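Local coordinates for protein putative oxidoreductase (Pseudomonas putida, PDB 3L6D) that probably acts as an NADP-dependent oxidoreductase, with a Rossmann-type nucleotide-binding domain followed by a helical domain like that of the reductive aminases, at residues F8-V14 / S64-I70; R229-F235 / D285-K291. All coordinates share one frame; numbering follows the deposited sequence.

Contact 1: residues F8-V14 / S64-I70; sequences FEFDVSV and SASPATI
Phe8 lays its ring over Pro67, and this apolar pair lies at the start of the pairing between residues 8-14 and 64-70. Pro67 CD sits 3.8 Å from the centroid of the Phe8 ring and only 11° off its normal, a CH-pi contact over the face, while Ser64 O and Ala65 O lie near the ring plane at its edge. A second apolar touch joins the strands themselves: Val12 CG2, anti to the backbone N, meets Ile70 CD1 at 3.7 Å against helix 19-30, whose Leu28 packs on both. Phe10 brings CD2 to Ala65 CB at 4.0 Å, and its ring meets that of His54.

Polar bonds take over from there. Strands 12-14 and 68-70 run parallel, with Ser13 N donating to Ala68 O (3.0 Å) and Ile70 N to Ser13 O (2.7 Å), the latter nearly straight at 169°. Ser66 OG donates to Ser13 OG across 2.8 Å, and Ser13 OG is in turn bonded to Ala62 O, so that helix 59-65, through Ala62, and Ser66 after it are both tied to the strand. At the margin a water bridges Glu9 N and Ala65 O. Strand 12-15, which leads into a GxGxxG-like segment, lies beside strand 68-71, the fourth in the chain: this 3-2-1-4-5-6 order is that of the Rossmann fold, consistent with NADP binding.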
loop_
_atom_site.group_PDB
_atom_site.type_symbol
_atom_site.label_atom_id
_atom_site.label_comp_id
_atom_site.label_asym_id
_atom_site.label_seq_id
_atom_site.Cartn_x
_atom_site.Cartn_y
_atom_site.Cartn_z
ATOM N N PHE B 8 -39.226 9.223 21.109
ATOM C CA PHE B 8 -38.829 8.680 19.792
ATOM C C PHE B 8 -39.131 7.192 19.771
ATOM O O PHE B 8 -38.767 6.471 20.708
ATOM C CB PHE B 8 -37.336 8.904 19.539
ATOM C CG PHE B 8 -36.985 10.332 19.186
ATOM C CD1 PHE B 8 -36.293 11.125 20.099
ATOM C CD2 PHE B 8 -37.353 10.876 17.942
ATOM C CE1 PHE B 8 -35.930 12.435 19.780
ATOM C CE2 PHE B 8 -37.030 12.193 17.620
ATOM C CZ PHE B 8 -36.304 12.973 18.532
ATOM N N GLU B 9 -39.803 6.750 18.709
ATOM C CA GLU B 9 -40.015 5.330 18.459
ATOM C C GLU B 9 -38.889 4.790 17.575
ATOM O O GLU B 9 -38.838 3.605 17.308
ATOM C CB GLU B 9 -41.389 5.073 17.783
ATOM C CG GLU B 9 -42.625 5.425 18.642
ATOM C CD GLU B 9 -42.570 4.828 20.046
ATOM O OE1 GLU B 9 -42.322 3.600 20.183
ATOM O OE2 GLU B 9 -42.759 5.585 21.039
ATOM N N PHE B 10 -37.993 5.667 17.106
ATOM C CA PHE B 10 -36.905 5.223 16.247
ATOM C C PHE B 10 -35.568 5.788 16.696
ATOM O O PHE B 10 -35.505 6.862 17.356
ATOM C CB PHE B 10 -37.190 5.578 14.783
ATOM C CG PHE B 10 -38.371 4.863 14.263
ATOM C CD1 PHE B 10 -38.261 3.574 13.770
ATOM C CD2 PHE B 10 -39.638 5.453 14.365
ATOM C CE1 PHE B 10 -39.401 2.907 13.312
ATOM C CE2 PHE B 10 -40.769 4.799 13.916
ATOM C CZ PHE B 10 -40.655 3.518 13.408
ATOM N N ASP B 11 -34.510 5.056 16.366
ATOM C CA ASP B 11 -33.160 5.472 16.716
ATOM C C ASP B 11 -32.514 6.340 15.641
ATOM O O ASP B 11 -31.628 7.160 15.930
ATOM C CB ASP B 11 -32.329 4.215 16.922
ATOM C CG ASP B 11 -32.831 3.405 18.070
ATOM O OD1 ASP B 11 -32.903 3.981 19.172
ATOM O OD2 ASP B 11 -33.170 2.228 17.869
ATOM N N VAL B 12 -32.934 6.143 14.402
ATOM C CA VAL B 12 -32.264 6.759 13.242
ATOM C C VAL B 12 -33.158 6.653 12.032
ATOM O O VAL B 12 -33.859 5.656 11.842
ATOM C CB VAL B 12 -30.882 6.104 12.947
ATOM C CG1 VAL B 12 -31.005 4.594 12.670
ATOM C CG2 VAL B 12 -30.131 6.845 11.783
ATOM N N SER B 13 -33.145 7.683 11.188
ATOM C CA SER B 13 -33.895 7.618 9.943
ATOM C C SER B 13 -32.834 7.681 8.848
ATOM O O SER B 13 -31.741 8.205 9.081
ATOM C CB SER B 13 -34.839 8.827 9.787
ATOM O OG SER B 13 -35.892 8.768 10.761
ATOM N N VAL B 14 -33.156 7.112 7.691
ATOM C CA VAL B 14 -32.239 7.120 6.544
ATOM C C VAL B 14 -33.040 7.576 5.339
ATOM O O VAL B 14 -34.085 7.004 5.006
ATOM C CB VAL B 14 -31.641 5.695 6.261
ATOM C CG1 VAL B 14 -30.612 5.758 5.096
ATOM C CG2 VAL B 14 -30.970 5.145 7.476
ATOM N N SER B 64 -38.826 13.744 11.736
ATOM C CA SER B 64 -39.481 13.831 13.029
ATOM C C SER B 64 -39.328 12.533 13.797
ATOM O O SER B 64 -39.271 12.530 15.034
ATOM C CB SER B 64 -40.980 14.209 12.867
ATOM O OG SER B 64 -41.094 15.541 12.357
ATOM N N ALA B 65 -39.237 11.428 13.063
ATOM C CA ALA B 65 -39.334 10.085 13.688
ATOM C C ALA B 65 -38.138 9.707 14.547
ATOM O O ALA B 65 -38.264 8.834 15.411
ATOM C CB ALA B 65 -39.548 9.007 12.629
ATOM N N SER B 66 -36.982 10.324 14.293
ATOM C CA SER B 66 -35.716 9.904 14.962
ATOM C C SER B 66 -34.917 11.131 15.369
ATOM O O SER B 66 -35.048 12.150 14.734
ATOM C CB SER B 66 -34.871 9.096 13.960
ATOM O OG SER B 66 -35.624 8.026 13.402
ATOM N N PRO B 67 -34.006 11.014 16.330
ATOM C CA PRO B 67 -33.215 12.196 16.724
ATOM C C PRO B 67 -32.133 12.561 15.665
ATOM O O PRO B 67 -31.673 13.695 15.620
ATOM C CB PRO B 67 -32.598 11.762 18.074
ATOM C CG PRO B 67 -32.465 10.277 17.928
ATOM C CD PRO B 67 -33.721 9.847 17.206
ATOM N N ALA B 68 -31.780 11.599 14.806
ATOM C CA ALA B 68 -30.799 11.820 13.725
ATOM C C ALA B 68 -31.322 11.197 12.437
ATOM O O ALA B 68 -31.920 10.116 12.460
ATOM C CB ALA B 68 -29.464 11.197 14.066
ATOM N N THR B 69 -31.020 11.849 11.317
ATOM C CA THR B 69 -31.385 11.324 10.041
ATOM C C THR B 69 -30.106 11.271 9.186
ATOM O O THR B 69 -29.348 12.250 9.105
ATOM C CB THR B 69 -32.431 12.217 9.326
ATOM O OG1 THR B 69 -33.657 12.208 10.058
ATOM C CG2 THR B 69 -32.710 11.678 7.940
ATOM N N ILE B 70 -29.864 10.128 8.563
ATOM C CA ILE B 70 -28.718 9.994 7.694
ATOM C C ILE B 70 -29.173 10.330 6.265
ATOM O O ILE B 70 -30.167 9.760 5.788
ATOM C CB ILE B 70 -28.192 8.573 7.801
ATOM C CG1 ILE B 70 -27.520 8.372 9.155
ATOM C CG2 ILE B 70 -27.185 8.244 6.691
ATOM C CD1 ILE B 70 -27.257 6.931 9.384
HETATM O O HOH W 1 -40.568 8.624 16.571
#

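Contact 2: residues R229-F235 / D285-K291; sequences RLETQDF and DIAATTK
Phe235 and Lys291 meet where the last turn of helix 204-232 and the loop after it, which holds Phe235, pack against residues 285-291, which open with an Asx turn at Asp285, in the helical C-terminal domain. Lys291 CD lies over one face of the Phe235 ring, 3.7 Å from the ring centroid in a CH-pi contact, and the bend at chi3 (67°) turns CE so that NZ stays over the same face, 4.2 Å from the centroid as a cation-pi partner. Gln284 OE1 also takes a hydrogen bond from NZ, and NZ donates to a water, which in turn gives a weak hydrogen bond to Gln233 OE1. Along another part of the ring, CD1 touches Ala288 CB. Leu230 reaches across with CD2 to meet Thr290 CB at 3.8 Å, and Phe191 of the second subunit also packs on Thr290.

Arg229 shows an ion pair made face to face. Its chain is extended from CG to NE, and the carboxylate of Asp285 lies over one face of the guanidinium, their planes 11° apart. Asp285 OD1 is 3.2 Å from Arg229 NE, a contact of charges, with no N-H directed at the oxygen. Arg229 has other partners: NE forms a salt bridge with Glu225, NH2 one with Asp238, and NH1 donates to Asp234 O. The backbone adds one bond across the contact, from Asp285 N to Phe235 O at 2.9 Å. With its CG anti to the backbone N (chi1 -175°), Asp285 also turns OD2 back to accept from Ala287 N at 2.8 Å.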
loop_
_atom_site.group_PDB
_atom_site.type_symbol
_atom_site.label_atom_id
_atom_site.label_comp_id
_atom_site.label_asym_id
_atom_site.label_seq_id
_atom_site.Cartn_x
_atom_site.Cartn_y
_atom_site.Cartn_z
ATOM N N ARG B 229 9.877 8.128 11.457
ATOM C CA ARG B 229 10.839 9.149 11.103
ATOM C C ARG B 229 10.215 10.519 10.918
ATOM O O ARG B 229 10.813 11.511 11.333
ATOM C CB ARG B 229 11.629 8.735 9.873
ATOM C CG ARG B 229 12.646 7.643 10.226
ATOM C CD ARG B 229 13.299 7.113 8.997
ATOM N NE ARG B 229 14.380 6.166 9.286
ATOM C CZ ARG B 229 15.636 6.507 9.561
ATOM N NH1 ARG B 229 15.990 7.784 9.613
ATOM N NH2 ARG B 229 16.550 5.564 9.778
ATOM N N LEU B 230 9.034 10.585 10.299
ATOM C CA LEU B 230 8.357 11.866 10.119
ATOM C C LEU B 230 7.962 12.494 11.464
ATOM O O LEU B 230 8.064 13.731 11.644
ATOM C CB LEU B 230 7.141 11.710 9.209
ATOM C CG LEU B 230 7.378 11.389 7.743
ATOM C CD1 LEU B 230 6.050 11.003 7.048
ATOM C CD2 LEU B 230 8.088 12.569 7.021
ATOM N N GLU B 231 7.539 11.653 12.389
ATOM C CA GLU B 231 7.227 12.055 13.735
ATOM C C GLU B 231 8.417 12.527 14.540
ATOM O O GLU B 231 8.317 13.452 15.270
ATOM C CB GLU B 231 6.512 10.942 14.464
ATOM C CG GLU B 231 5.095 10.790 14.047
ATOM C CD GLU B 231 4.423 9.635 14.663
ATOM O OE1 GLU B 231 5.052 8.808 15.275
ATOM O OE2 GLU B 231 3.229 9.552 14.554
ATOM N N THR B 232 9.530 11.844 14.432
ATOM C CA THR B 232 10.747 12.229 15.114
ATOM C C THR B 232 11.619 13.188 14.335
ATOM O O THR B 232 12.583 13.671 14.840
ATOM C CB THR B 232 11.582 11.019 15.463
ATOM O OG1 THR B 232 11.982 10.369 14.273
ATOM C CG2 THR B 232 10.812 10.055 16.262
ATOM N N GLN B 233 11.280 13.428 13.096
ATOM C CA GLN B 233 12.065 14.256 12.219
ATOM C C GLN B 233 13.490 13.738 12.069
ATOM O O GLN B 233 14.418 14.503 11.944
ATOM C CB GLN B 233 12.078 15.703 12.681
ATOM C CG GLN B 233 10.839 16.503 12.347
ATOM C CD GLN B 233 10.697 16.819 10.892
ATOM O OE1 GLN B 233 11.408 17.649 10.363
ATOM N NE2 GLN B 233 9.751 16.160 10.231
ATOM N N ASP B 234 13.647 12.432 12.055
ATOM C CA ASP B 234 14.940 11.837 11.908
ATOM C C ASP B 234 15.110 11.311 10.512
ATOM O O ASP B 234 14.573 10.305 10.166
ATOM C CB ASP B 234 15.057 10.695 12.879
ATOM C CG ASP B 234 16.318 9.956 12.727
ATOM O OD1 ASP B 234 16.439 8.883 13.303
ATOM O OD2 ASP B 234 17.188 10.442 12.014
ATOM N N PHE B 235 15.912 11.986 9.736
ATOM C CA PHE B 235 16.098 11.644 8.344
ATOM C C PHE B 235 17.517 11.138 8.056
ATOM O O PHE B 235 17.986 11.183 6.903
ATOM C CB PHE B 235 15.741 12.842 7.456
ATOM C CG PHE B 235 14.300 13.261 7.570
ATOM C CD1 PHE B 235 13.299 12.589 6.836
ATOM C CD2 PHE B 235 13.930 14.299 8.423
ATOM C CE1 PHE B 235 11.960 12.959 6.938
ATOM C CE2 PHE B 235 12.590 14.684 8.535
ATOM C CZ PHE B 235 11.596 14.008 7.786
ATOM N N ASP B 285 17.302 9.683 4.554
ATOM C CA ASP B 285 16.347 8.588 4.486
ATOM C C ASP B 285 15.322 8.904 3.396
ATOM O O ASP B 285 14.998 10.077 3.130
ATOM C CB ASP B 285 15.657 8.399 5.839
ATOM C CG ASP B 285 14.717 7.185 5.873
ATOM O OD1 ASP B 285 15.173 6.077 6.238
ATOM O OD2 ASP B 285 13.512 7.331 5.562
ATOM N N ILE B 286 14.863 7.836 2.758
ATOM C CA ILE B 286 13.875 7.881 1.683
ATOM C C ILE B 286 12.617 8.669 2.086
ATOM O O ILE B 286 12.001 9.357 1.244
ATOM C CB ILE B 286 13.575 6.448 1.203
ATOM C CG1 ILE B 286 12.698 6.443 -0.063
ATOM C CG2 ILE B 286 12.964 5.586 2.370
ATOM C CD1 ILE B 286 13.302 7.191 -1.258
ATOM N N ALA B 287 12.273 8.638 3.373
ATOM C CA ALA B 287 11.132 9.430 3.863
ATOM C C ALA B 287 11.330 10.944 3.673
ATOM O O ALA B 287 10.350 11.677 3.724
ATOM C CB ALA B 287 10.807 9.110 5.317
ATOM N N ALA B 288 12.563 11.405 3.417
ATOM C CA ALA B 288 12.797 12.843 3.174
ATOM C C ALA B 288 12.162 13.277 1.868
ATOM O O ALA B 288 12.029 14.488 1.593
ATOM C CB ALA B 288 14.293 13.188 3.159
ATOM N N THR B 289 11.787 12.305 1.045
ATOM C CA THR B 289 11.003 12.590 -0.157
ATOM C C THR B 289 9.812 13.482 0.215
ATOM O O THR B 289 9.455 14.404 -0.525
ATOM C CB THR B 289 10.505 11.297 -0.839
ATOM O OG1 THR B 289 11.625 10.489 -1.214
ATOM C CG2 THR B 289 9.693 11.617 -2.115
ATOM N N THR B 290 9.190 13.189 1.362
ATOM C CA THR B 290 8.130 14.018 1.909
ATOM C C THR B 290 8.439 15.523 1.914
ATOM O O THR B 290 7.595 16.348 1.472
ATOM C CB THR B 290 7.757 13.528 3.340
ATOM O OG1 THR B 290 7.381 12.134 3.252
ATOM C CG2 THR B 290 6.579 14.293 3.867
ATOM N N LYS B 291 9.618 15.887 2.422
ATOM C CA LYS B 291 10.030 17.294 2.528
ATOM C C LYS B 291 10.190 18.003 1.178
ATOM O O LYS B 291 10.056 19.228 1.117
ATOM C CB LYS B 291 11.335 17.429 3.330
ATOM C CG LYS B 291 11.193 17.202 4.842
ATOM C CD LYS B 291 12.471 16.612 5.481
ATOM C CE LYS B 291 13.653 17.548 5.475
ATOM N NZ LYS B 291 14.930 16.859 5.856
HETATM O O HOH W 2 14.317 17.665 8.703
#

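Contacts 1 and 2 illustrate how one chain can use unlike means to join segments 50 residues apart in two domains. Contact 1 lies in the NAD-binding domain and contact 2 in the reductive aminase-like C-terminal domain. Their centres are about 47 Å apart and their nearest atoms about 31 Å, so they do not touch; they sit on opposite sides of the chain's centre. In contact 1 the side chain of Val14 touches the GxGxxG-like segment (Gly16, Gly18, Gly21) that runs from the turn into helix 19-30 and is probably part of the nucleotide site. No other subunit reaches it, whereas contact 2 adjoins the second subunit, whose Arg209 pairs with Glu231.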